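PDB 5C2I: Alr1585 protein from Nostoc sp., which is a haem-containing dye-decolorizing (DyP-type) peroxidase that forms a tetramer of two asymmetric dimers and probably uses hydrogen peroxide to oxidise dyes and other organic substrates. Local coordinates for residues Pro230-Pro233 with Leu234-Leu238; Asn9-Glu12 with Asp13-Ser17; Gln171-Arg174 with Gln175-Ile179; Leu142-Gln145 with Ser146-Ala150. The protein carries 1 engineered substitution. One frame throughout, in Å; residues are numbered along the deposited sequence.

Contact 1. Residues Pro230-Pro233 with Leu234-Leu238; sequences PKAP and LDSIL
Two donors of Ser236 converge on one acceptor, the carbonyl oxygen of Pro233, and these hydrogen bonds define the turn. Ser236 N lies 3.0 Å from Pro233 O, with an N-H...O angle of 161°, and comes in from above the carbonyl plane. Ser236 OG approaches closer, 2.7 Å from the same Pro233 O, and almost in line with the C=O bond. The hydroxyl can do this because chi1 of 73° puts OG between the backbone N and the carbonyl carbon of Ser236, from where it reaches Pro233 O. A second tier of backbone bonds follows at Leu234 O, which takes a 3-10-type bond from Ile237 N at 3.0 Å and also an i to i+4 bond from Leu238 N at 2.8 Å.

The remaining contacts pair side-chain oxygens with carbon. Asp235 OD1 lies beside the proline, 3.4 Å from Pro233 CG and 3.5 Å from Pro233 CB, the two side chains crossing obliquely, while Ala232 CB meets Ser236 OG at 3.6 Å. Around this turn, Asp235 O is bonded to Ser391, Ser236 O to Gln396 and Ile237 O to Ser252, which tie the loop between helix 212-221 and strand 239-240 to the C-terminal part of the fold. The haem is about 11 Å from the Ala232 side chain.

Chemically, the aspartate oxygen makes only van der Waals contact with the ring carbons, whereas Pro233 O is satisfied by two donors of one serine, which restrains the Ser236 hydroxyl and holds the start of the 3-10 turn.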
loop_
_atom_site.group_PDB
_atom_site.type_symbol
_atom_site.label_atom_id
_atom_site.label_comp_id
_atom_site.label_asym_id
_atom_site.label_seq_id
_atom_site.Cartn_x
_atom_site.Cartn_y
_atom_site.Cartn_z
ATOM N N PRO A 230 -31.140 16.550 9.454
ATOM C CA PRO A 230 -31.178 15.503 8.453
ATOM C C PRO A 230 -32.112 14.311 8.754
ATOM O O PRO A 230 -32.317 13.456 7.909
ATOM C CB PRO A 230 -29.749 14.979 8.473
ATOM C CG PRO A 230 -29.396 15.060 9.913
ATOM C CD PRO A 230 -29.984 16.390 10.369
ATOM N N LYS A 231 -32.691 14.265 9.935
ATOM C CA LYS A 231 -33.637 13.224 10.249
ATOM C C LYS A 231 -34.850 13.287 9.344
ATOM O O LYS A 231 -35.221 14.343 8.837
ATOM C CB LYS A 231 -34.116 13.348 11.705
ATOM C CG LYS A 231 -33.004 13.051 12.699
ATOM C CD LYS A 231 -33.456 13.013 14.156
ATOM C CE LYS A 231 -33.884 14.228 14.916
ATOM N NZ LYS A 231 -33.285 15.480 14.470
ATOM N N ALA A 232 -35.461 12.144 9.122
ATOM C CA ALA A 232 -36.694 12.058 8.328
ATOM C C ALA A 232 -37.636 11.031 8.952
ATOM O O ALA A 232 -37.176 10.082 9.608
ATOM C CB ALA A 232 -36.379 11.660 6.904
ATOM N N PRO A 233 -38.963 11.226 8.779
ATOM C CA PRO A 233 -39.912 10.263 9.343
ATOM C C PRO A 233 -39.892 8.991 8.531
ATOM O O PRO A 233 -39.600 9.017 7.329
ATOM C CB PRO A 233 -41.250 10.981 9.213
ATOM C CG PRO A 233 -41.082 11.894 8.065
ATOM C CD PRO A 233 -39.629 12.306 8.056
ATOM N N LEU A 234 -40.265 7.891 9.152
ATOM C CA LEU A 234 -40.321 6.619 8.460
ATOM C C LEU A 234 -41.240 6.616 7.248
ATOM O O LEU A 234 -40.940 5.936 6.292
ATOM C CB LEU A 234 -40.674 5.462 9.400
ATOM C CG LEU A 234 -39.579 5.058 10.400
ATOM C CD1 LEU A 234 -40.161 3.981 11.310
ATOM C CD2 LEU A 234 -38.348 4.546 9.710
ATOM N N ASP A 235 -42.310 7.392 7.286
ATOM C CA ASP A 235 -43.230 7.437 6.145
ATOM C C ASP A 235 -42.700 8.169 4.915
ATOM O O ASP A 235 -43.363 8.169 3.874
ATOM C CB ASP A 235 -44.628 7.919 6.550
ATOM C CG ASP A 235 -44.700 9.369 6.873
ATOM O OD1 ASP A 235 -43.719 10.109 6.817
ATOM O OD2 ASP A 235 -45.805 9.803 7.162
ATOM N N SER A 236 -41.487 8.724 5.007
ATOM C CA SER A 236 -40.820 9.274 3.850
ATOM C C SER A 236 -40.010 8.210 3.084
ATOM O O SER A 236 -39.491 8.482 1.999
ATOM C CB SER A 236 -39.921 10.454 4.207
ATOM O OG SER A 236 -38.780 9.927 4.875
ATOM N N ILE A 237 -39.954 6.996 3.615
ATOM C CA ILE A 237 -39.232 5.933 2.941
ATOM C C ILE A 237 -39.967 4.569 2.948
ATOM O O ILE A 237 -39.813 3.798 1.993
ATOM C CB ILE A 237 -37.792 5.807 3.527
ATOM C CG1 ILE A 237 -36.889 4.955 2.667
ATOM C CG2 ILE A 237 -37.792 5.280 4.974
ATOM C CD1 ILE A 237 -35.419 5.002 3.060
ATOM N N LEU A 238 -40.717 4.268 4.012
ATOM C CA LEU A 238 -41.433 2.998 4.104
ATOM C C LEU A 238 -42.887 3.083 3.686
ATOM O O LEU A 238 -43.523 4.076 3.912
ATOM C CB LEU A 238 -41.351 2.451 5.537
ATOM C CG LEU A 238 -39.942 2.265 6.094
ATOM C CD1 LEU A 238 -39.990 1.543 7.416
ATOM C CD2 LEU A 238 -39.036 1.524 5.125
#

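Contact 2. Residues Asn9-Glu12 with Asp13-Ser17; sequences NLPE and DGIDS
The chain reverses between Pro11 and Gly14 in a type I beta turn, closed by Gly14 N on Pro11 O at 2.9 Å with an N-H...O angle of 161°, the two CA atoms being 5.0 Å apart. The donor stands well above the plane of the Pro11 carbonyl. Gly14 leaves the turn with positive phi and extended psi, a conformation in which a beta carbon would press on the preceding carbonyl oxygen.

At the corners, Glu12 and Asp13 carry carboxylates whose planes differ by 59°, with Glu12 OE2 and Asp13 OD1 5.3 Å apart. Two like charges so placed would be expected to repel mildly, and Asp13 OD1 is compensated by a salt bridge to Arg219. Behind the turn the side chains are apolar. Leu10 has its CG opposite the backbone N (chi1 -163°), which brings CD2 to 4.0 Å from Gly14 CA. Tyr23 packs on both Pro11 and Ile15, and backbone bonds from Ile15 to Phe210 and Lys212 fasten this N-terminal loop to the chain at the start of helix 212-221. The end of Ile15 abuts two neighbouring groups: its CD1 is 3.7 Å from Pro11 CD and 4.0 Å from Leu10 CD1.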
loop_
_atom_site.group_PDB
_atom_site.type_symbol
_atom_site.label_atom_id
_atom_site.label_comp_id
_atom_site.label_asym_id
_atom_site.label_seq_id
_atom_site.Cartn_x
_atom_site.Cartn_y
_atom_site.Cartn_z
ATOM N N ASN A 9 -43.380 10.417 12.731
ATOM C CA ASN A 9 -42.463 11.089 13.657
ATOM C C ASN A 9 -41.314 10.207 14.111
ATOM O O ASN A 9 -41.527 9.272 14.894
ATOM C CB ASN A 9 -43.194 11.504 14.942
ATOM C CG ASN A 9 -44.320 12.470 14.679
ATOM O OD1 ASN A 9 -44.083 13.643 14.460
ATOM N ND2 ASN A 9 -45.547 11.977 14.684
ATOM N N LEU A 10 -40.111 10.517 13.674
ATOM C CA LEU A 10 -38.936 9.746 14.075
ATOM C C LEU A 10 -38.617 10.075 15.532
ATOM O O LEU A 10 -38.683 11.230 15.924
ATOM C CB LEU A 10 -37.753 10.099 13.172
ATOM C CG LEU A 10 -36.571 9.125 13.185
ATOM C CD1 LEU A 10 -36.974 7.815 12.479
ATOM C CD2 LEU A 10 -35.354 9.753 12.544
ATOM N N PRO A 11 -38.252 9.072 16.332
ATOM C CA PRO A 11 -37.713 9.439 17.636
ATOM C C PRO A 11 -36.484 10.394 17.543
ATOM O O PRO A 11 -35.761 10.423 16.532
ATOM C CB PRO A 11 -37.304 8.105 18.252
ATOM C CG PRO A 11 -37.987 7.053 17.459
ATOM C CD PRO A 11 -38.188 7.621 16.082
ATOM N N GLU A 12 -36.272 11.166 18.604
ATOM C CA GLU A 12 -35.240 12.193 18.616
ATOM C C GLU A 12 -33.853 11.676 18.237
ATOM O O GLU A 12 -33.075 12.374 17.616
ATOM C CB GLU A 12 -35.188 12.821 20.019
ATOM C CG GLU A 12 -34.188 13.947 20.184
ATOM C CD GLU A 12 -34.477 15.128 19.269
ATOM O OE1 GLU A 12 -35.619 15.273 18.748
ATOM O OE2 GLU A 12 -33.554 15.948 19.112
ATOM N N ASP A 13 -33.522 10.461 18.661
ATOM C CA ASP A 13 -32.209 9.871 18.352
ATOM C C ASP A 13 -32.273 8.833 17.262
ATOM O O ASP A 13 -31.294 8.095 17.044
ATOM C CB ASP A 13 -31.565 9.247 19.607
ATOM C CG ASP A 13 -31.185 10.275 20.603
ATOM O OD1 ASP A 13 -30.998 11.435 20.238
ATOM O OD2 ASP A 13 -31.122 9.927 21.781
ATOM N N GLY A 14 -33.391 8.786 16.550
ATOM C CA GLY A 14 -33.554 7.774 15.507
ATOM C C GLY A 14 -33.972 6.437 16.091
ATOM O O GLY A 14 -34.169 6.312 17.301
ATOM N N ILE A 15 -34.110 5.448 15.240
ATOM C CA ILE A 15 -34.507 4.099 15.647
ATOM C C ILE A 15 -33.251 3.383 16.182
ATOM O O ILE A 15 -32.249 3.261 15.487
ATOM C CB ILE A 15 -35.140 3.284 14.459
ATOM C CG1 ILE A 15 -36.279 4.017 13.664
ATOM C CG2 ILE A 15 -35.448 1.870 14.933
ATOM C CD1 ILE A 15 -37.475 4.425 14.448
ATOM N N ASP A 16 -33.321 2.875 17.403
ATOM C CA ASP A 16 -32.171 2.203 18.029
ATOM C C ASP A 16 -32.213 0.695 17.750
ATOM O O ASP A 16 -33.005 -0.034 18.365
ATOM C CB ASP A 16 -32.177 2.476 19.528
ATOM C CG ASP A 16 -30.962 1.895 20.240
ATOM O OD1 ASP A 16 -30.191 1.121 19.652
ATOM O OD2 ASP A 16 -30.810 2.174 21.429
ATOM N N SER A 17 -31.396 0.236 16.814
ATOM C CA SER A 17 -31.414 -1.170 16.409
ATOM C C SER A 17 -31.045 -2.105 17.555
ATOM O O SER A 17 -31.491 -3.232 17.567
ATOM C CB SER A 17 -30.504 -1.416 15.224
ATOM O OG SER A 17 -29.184 -1.064 15.560
#

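Contact 3. Residues Gln171-Arg174 with Gln175-Ile179; sequences QKLR and QIAEI
Near the C-terminal end of helix 159-176, Leu173 O takes two backbone N-H groups, one of them weakly. Ile176 N reaches Leu173 O at 3.0 Å with an N-H...O angle of 150°, and Ala177 N adds the weak bond to the same oxygen. One residue earlier, Gln175 N meets Lys172 O at 3.2 Å. Bonds spanning three residues thus prevail as the helix tightens before becoming strand. A CA-H...O contact also spans the junction: Arg174 CA lies 3.6 Å from Ala177 O.

Among the apolar groups, Leu173 CD1 touches Ile176 CD1 at 3.8 Å and Ala177 CB at 3.9 Å, the leucine and isoleucine chains crossing at about a right angle. Chi1 of 54° swings Ile176 CG1 in toward the preceding turn, leaving CD1 3.6 Å from Leu173 O. Arg174 is extended from CG to NE, and Ile179 CD1 meets its guanidinium obliquely, 4.2 Å from Arg174 NE.

Water supplies a further link: it donates to Gln171 O at 2.6 Å and weakly to Gln175 OE1. The Gln171 amide itself is taken up by Glu141 and Gly143 of the second subunit.

Within the fold, Ile176 packs on Val57, Val58 and Trp61 of helix 55-68, and Leu173 also meets Trp61. Ala177 and Ile179 open strand 177-189 against Phe50 and Leu48 of strand 42-50, and Lys51 binds the Arg174 carbonyl where helix gives way to sheet.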
loop_
_atom_site.group_PDB
_atom_site.type_symbol
_atom_site.label_atom_id
_atom_site.label_comp_id
_atom_site.label_asym_id
_atom_site.label_seq_id
_atom_site.Cartn_x
_atom_site.Cartn_y
_atom_site.Cartn_z
ATOM N N GLN A 171 -26.815 -20.798 -10.189
ATOM C CA GLN A 171 -27.044 -22.103 -10.775
ATOM C C GLN A 171 -28.503 -22.477 -10.772
ATOM O O GLN A 171 -29.022 -22.861 -11.822
ATOM C CB GLN A 171 -26.237 -23.198 -10.087
ATOM C CG GLN A 171 -24.749 -23.044 -10.358
ATOM C CD GLN A 171 -24.055 -24.365 -10.519
ATOM O OE1 GLN A 171 -24.486 -25.215 -11.312
ATOM N NE2 GLN A 171 -22.963 -24.530 -9.830
ATOM N N LYS A 172 -29.160 -22.369 -9.614
ATOM C CA LYS A 172 -30.580 -22.712 -9.561
ATOM C C LYS A 172 -31.393 -21.594 -10.173
ATOM O O LYS A 172 -32.429 -21.836 -10.766
ATOM C CB LYS A 172 -31.029 -23.010 -8.136
ATOM C CG LYS A 172 -30.577 -24.397 -7.693
ATOM C CD LYS A 172 -31.337 -24.924 -6.488
ATOM C CE LYS A 172 -30.979 -26.386 -6.272
ATOM N NZ LYS A 172 -31.474 -26.923 -4.969
ATOM N N LEU A 173 -30.908 -20.367 -10.039
ATOM C CA LEU A 173 -31.637 -19.230 -10.581
ATOM C C LEU A 173 -31.831 -19.337 -12.098
ATOM O O LEU A 173 -32.897 -19.021 -12.624
ATOM C CB LEU A 173 -30.939 -17.925 -10.211
ATOM C CG LEU A 173 -31.495 -16.601 -10.709
ATOM C CD1 LEU A 173 -32.961 -16.427 -10.353
ATOM C CD2 LEU A 173 -30.716 -15.443 -10.134
ATOM N N ARG A 174 -30.779 -19.745 -12.803
ATOM C CA ARG A 174 -30.817 -19.812 -14.256
ATOM C C ARG A 174 -31.831 -20.812 -14.759
ATOM O O ARG A 174 -32.247 -20.724 -15.913
ATOM C CB ARG A 174 -29.457 -20.195 -14.828
ATOM C CG ARG A 174 -28.473 -19.055 -14.872
ATOM C CD ARG A 174 -27.125 -19.490 -15.468
ATOM N NE ARG A 174 -26.213 -18.353 -15.384
ATOM C CZ ARG A 174 -25.131 -18.263 -14.620
ATOM N NH1 ARG A 174 -24.710 -19.300 -13.839
ATOM N NH2 ARG A 174 -24.452 -17.101 -14.650
ATOM N N GLN A 175 -32.205 -21.779 -13.926
ATOM C CA GLN A 175 -33.209 -22.763 -14.335
ATOM C C GLN A 175 -34.557 -22.100 -14.561
ATOM O O GLN A 175 -35.331 -22.535 -15.406
ATOM C CB GLN A 175 -33.359 -23.853 -13.263
ATOM C CG GLN A 175 -32.098 -24.673 -13.035
ATOM C CD GLN A 175 -31.783 -25.575 -14.228
ATOM O OE1 GLN A 175 -30.770 -25.400 -14.904
ATOM N NE2 GLN A 175 -32.669 -26.521 -14.500
ATOM N N ILE A 176 -34.816 -21.037 -13.799
ATOM C CA ILE A 176 -36.145 -20.414 -13.783
ATOM C C ILE A 176 -36.196 -18.960 -14.277
ATOM O O ILE A 176 -37.269 -18.364 -14.336
ATOM C CB ILE A 176 -36.805 -20.568 -12.380
ATOM C CG1 ILE A 176 -35.936 -20.037 -11.228
ATOM C CG2 ILE A 176 -37.052 -22.041 -12.104
ATOM C CD1 ILE A 176 -36.100 -18.549 -10.968
ATOM N N ALA A 177 -35.036 -18.379 -14.604
ATOM C CA ALA A 177 -34.973 -16.967 -14.994
ATOM C C ALA A 177 -33.860 -16.732 -15.994
ATOM O O ALA A 177 -32.819 -17.385 -15.918
ATOM C CB ALA A 177 -34.736 -16.090 -13.777
ATOM N N GLU A 178 -34.078 -15.784 -16.889
ATOM C CA GLU A 178 -33.022 -15.222 -17.706
ATOM C C GLU A 178 -32.391 -14.094 -16.920
ATOM O O GLU A 178 -33.101 -13.254 -16.360
ATOM C CB GLU A 178 -33.591 -14.632 -19.001
ATOM C CG GLU A 178 -34.284 -15.646 -19.901
ATOM C CD GLU A 178 -33.334 -16.697 -20.435
ATOM O OE1 GLU A 178 -32.135 -16.394 -20.553
ATOM O OE2 GLU A 178 -33.774 -17.835 -20.699
ATOM N N ILE A 179 -31.075 -14.076 -16.846
ATOM C CA ILE A 179 -30.390 -12.921 -16.309
ATOM C C ILE A 179 -30.189 -11.992 -17.501
ATOM O O ILE A 179 -29.351 -12.272 -18.358
ATOM C CB ILE A 179 -29.067 -13.335 -15.646
ATOM C CG1 ILE A 179 -29.354 -14.250 -14.433
ATOM C CG2 ILE A 179 -28.288 -12.118 -15.238
ATOM C CD1 ILE A 179 -28.128 -14.916 -13.849
HETATM O O HOH W 1 -28.002 -23.700 -14.040
#

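Contact 4. Residues Leu142-Gln145 with Ser146-Ala150; sequences LGFQ and SEIHA
The Phe144 ring is met obliquely by Ile148, whose CD1 is 4.1 Å from Phe144 CD1; the same ring also touches two aromatic rings, Phe47 in an edge-to-face pairing and His181 with the planes about 50° apart. The second flat group, the His149 imidazole, is gripped at its edge: NE2 donates to Glu147 OE2 at 2.8 Å, the oxygen lying in the ring plane and using its anti side. At the other ring nitrogen, ND1 takes the N-H of Phe50, so both nitrogens are occupied and the rotation of the ring is fixed. Tyr105 lies against His149 with the planes at about 30°.

The Ile148 CB points toward the short helix, and the extended chain (chi2 171°) carries CD1 on to the phenylalanine ring. That helix is loosely bonded; Gln145 N on Leu142 O at 2.9 Å is its one bond within this segment, and Ser146 N stays 3.6 Å from Gly143 O without bonding. Lys124 NZ hydrogen-bonds the carbonyls of both Phe144 and Ser146, and Gln145 NE2 turns to Trp140 O.

At the entry to strand 150-156, His149 and Ala150 both face Leu48 of strand 42-50. This is a classic beta bulge at the start of an inner strand of the antiparallel sheet, in the dimeric alpha+beta barrel domain characteristic of DyP peroxidases.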
loop_
_atom_site.group_PDB
_atom_site.type_symbol
_atom_site.label_atom_id
_atom_site.label_comp_id
_atom_site.label_asym_id
_atom_site.label_seq_id
_atom_site.Cartn_x
_atom_site.Cartn_y
_atom_site.Cartn_z
ATOM N N LEU A 142 -28.850 -2.500 -24.095
ATOM C CA LEU A 142 -29.704 -3.649 -24.452
ATOM C C LEU A 142 -30.325 -4.363 -23.256
ATOM O O LEU A 142 -31.512 -4.653 -23.266
ATOM C CB LEU A 142 -28.911 -4.668 -25.286
ATOM C CG LEU A 142 -28.548 -4.250 -26.712
ATOM C CD1 LEU A 142 -27.494 -5.197 -27.286
ATOM C CD2 LEU A 142 -29.798 -4.240 -27.601
ATOM N N GLY A 143 -29.540 -4.600 -22.214
ATOM C CA GLY A 143 -30.039 -5.280 -21.013
ATOM C C GLY A 143 -31.316 -4.643 -20.432
ATOM O O GLY A 143 -32.258 -5.339 -20.027
ATOM N N PHE A 144 -31.376 -3.313 -20.450
ATOM C CA PHE A 144 -32.493 -2.610 -19.876
ATOM C C PHE A 144 -33.694 -2.520 -20.798
ATOM O O PHE A 144 -34.754 -2.117 -20.357
ATOM C CB PHE A 144 -32.053 -1.209 -19.425
ATOM C CG PHE A 144 -31.058 -1.225 -18.281
ATOM C CD1 PHE A 144 -31.464 -1.547 -16.997
ATOM C CD2 PHE A 144 -29.720 -0.972 -18.505
ATOM C CE1 PHE A 144 -30.564 -1.568 -15.962
ATOM C CE2 PHE A 144 -28.810 -1.002 -17.468
ATOM C CZ PHE A 144 -29.232 -1.311 -16.193
ATOM N N GLN A 145 -33.529 -2.871 -22.081
ATOM C CA GLN A 145 -34.651 -2.850 -22.998
ATOM C C GLN A 145 -35.586 -4.026 -22.822
ATOM O O GLN A 145 -36.708 -3.992 -23.298
ATOM C CB GLN A 145 -34.171 -2.759 -24.445
ATOM C CG GLN A 145 -33.455 -1.427 -24.701
ATOM C CD GLN A 145 -33.176 -1.156 -26.152
ATOM O OE1 GLN A 145 -33.952 -1.536 -27.007
ATOM N NE2 GLN A 145 -32.052 -0.524 -26.443
ATOM N N SER A 146 -35.119 -5.086 -22.181
ATOM C CA SER A 146 -35.968 -6.247 -21.890
ATOM C C SER A 146 -37.016 -5.884 -20.857
ATOM O O SER A 146 -36.856 -4.926 -20.123
ATOM C CB SER A 146 -35.125 -7.381 -21.313
ATOM O OG SER A 146 -34.260 -7.901 -22.324
ATOM N N GLU A 147 -38.089 -6.671 -20.797
ATOM C CA GLU A 147 -39.039 -6.566 -19.717
ATOM C C GLU A 147 -38.348 -7.165 -18.467
ATOM O O GLU A 147 -37.936 -8.308 -18.470
ATOM C CB GLU A 147 -40.332 -7.323 -20.035
ATOM C CG GLU A 147 -41.331 -7.267 -18.896
ATOM C CD GLU A 147 -42.660 -7.928 -19.223
ATOM O OE1 GLU A 147 -43.289 -7.504 -20.214
ATOM O OE2 GLU A 147 -43.095 -8.830 -18.458
ATOM N N ILE A 148 -38.148 -6.329 -17.469
ATOM C CA ILE A 148 -37.466 -6.733 -16.260
ATOM C C ILE A 148 -38.501 -7.038 -15.187
ATOM O O ILE A 148 -39.395 -6.228 -14.933
ATOM C CB ILE A 148 -36.509 -5.639 -15.815
ATOM C CG1 ILE A 148 -35.405 -5.482 -16.865
ATOM C CG2 ILE A 148 -35.922 -5.944 -14.444
ATOM C CD1 ILE A 148 -34.512 -4.271 -16.615
ATOM N N HIS A 149 -38.359 -8.204 -14.577
ATOM C CA HIS A 149 -39.257 -8.633 -13.505
ATOM C C HIS A 149 -38.760 -8.367 -12.107
ATOM O O HIS A 149 -39.537 -8.160 -11.171
ATOM C CB HIS A 149 -39.573 -10.131 -13.661
ATOM C CG HIS A 149 -40.370 -10.463 -14.890
ATOM N ND1 HIS A 149 -40.402 -11.716 -15.443
ATOM C CD2 HIS A 149 -41.164 -9.696 -15.680
ATOM C CE1 HIS A 149 -41.176 -11.717 -16.511
ATOM N NE2 HIS A 149 -41.653 -10.503 -16.673
ATOM N N ALA A 150 -37.439 -8.434 -11.935
ATOM C CA ALA A 150 -36.854 -8.416 -10.615
ATOM C C ALA A 150 -35.399 -8.042 -10.647
ATOM O O ALA A 150 -34.743 -8.123 -11.702
ATOM C CB ALA A 150 -37.032 -9.785 -9.959
#

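How the contacts relate
Contacts 1 and 2 lie side by side, their centres 10 Å apart: Lys231 CE comes to 3.4 Å from Glu12 O, and Ala232 O to 3.5 Å from Leu10 CD2, so the N-terminal turn rests on the loop preceding strand 239-240. Contacts 3 and 4, their centres about 15 Å apart, both border strand 42-50; they meet not within one chain but across the subunit interface, where Gln171 of contact 3 bonds Gly143 of the second subunit's contact 4. Every contact is partly buried, though contact 3 lies farthest from the chain's centre and contact 1 nearest. Hydrogen-bonded turns dominate contacts 1 and 2, helix-terminal bonding contact 3, and aromatic and imidazole contacts contact 4.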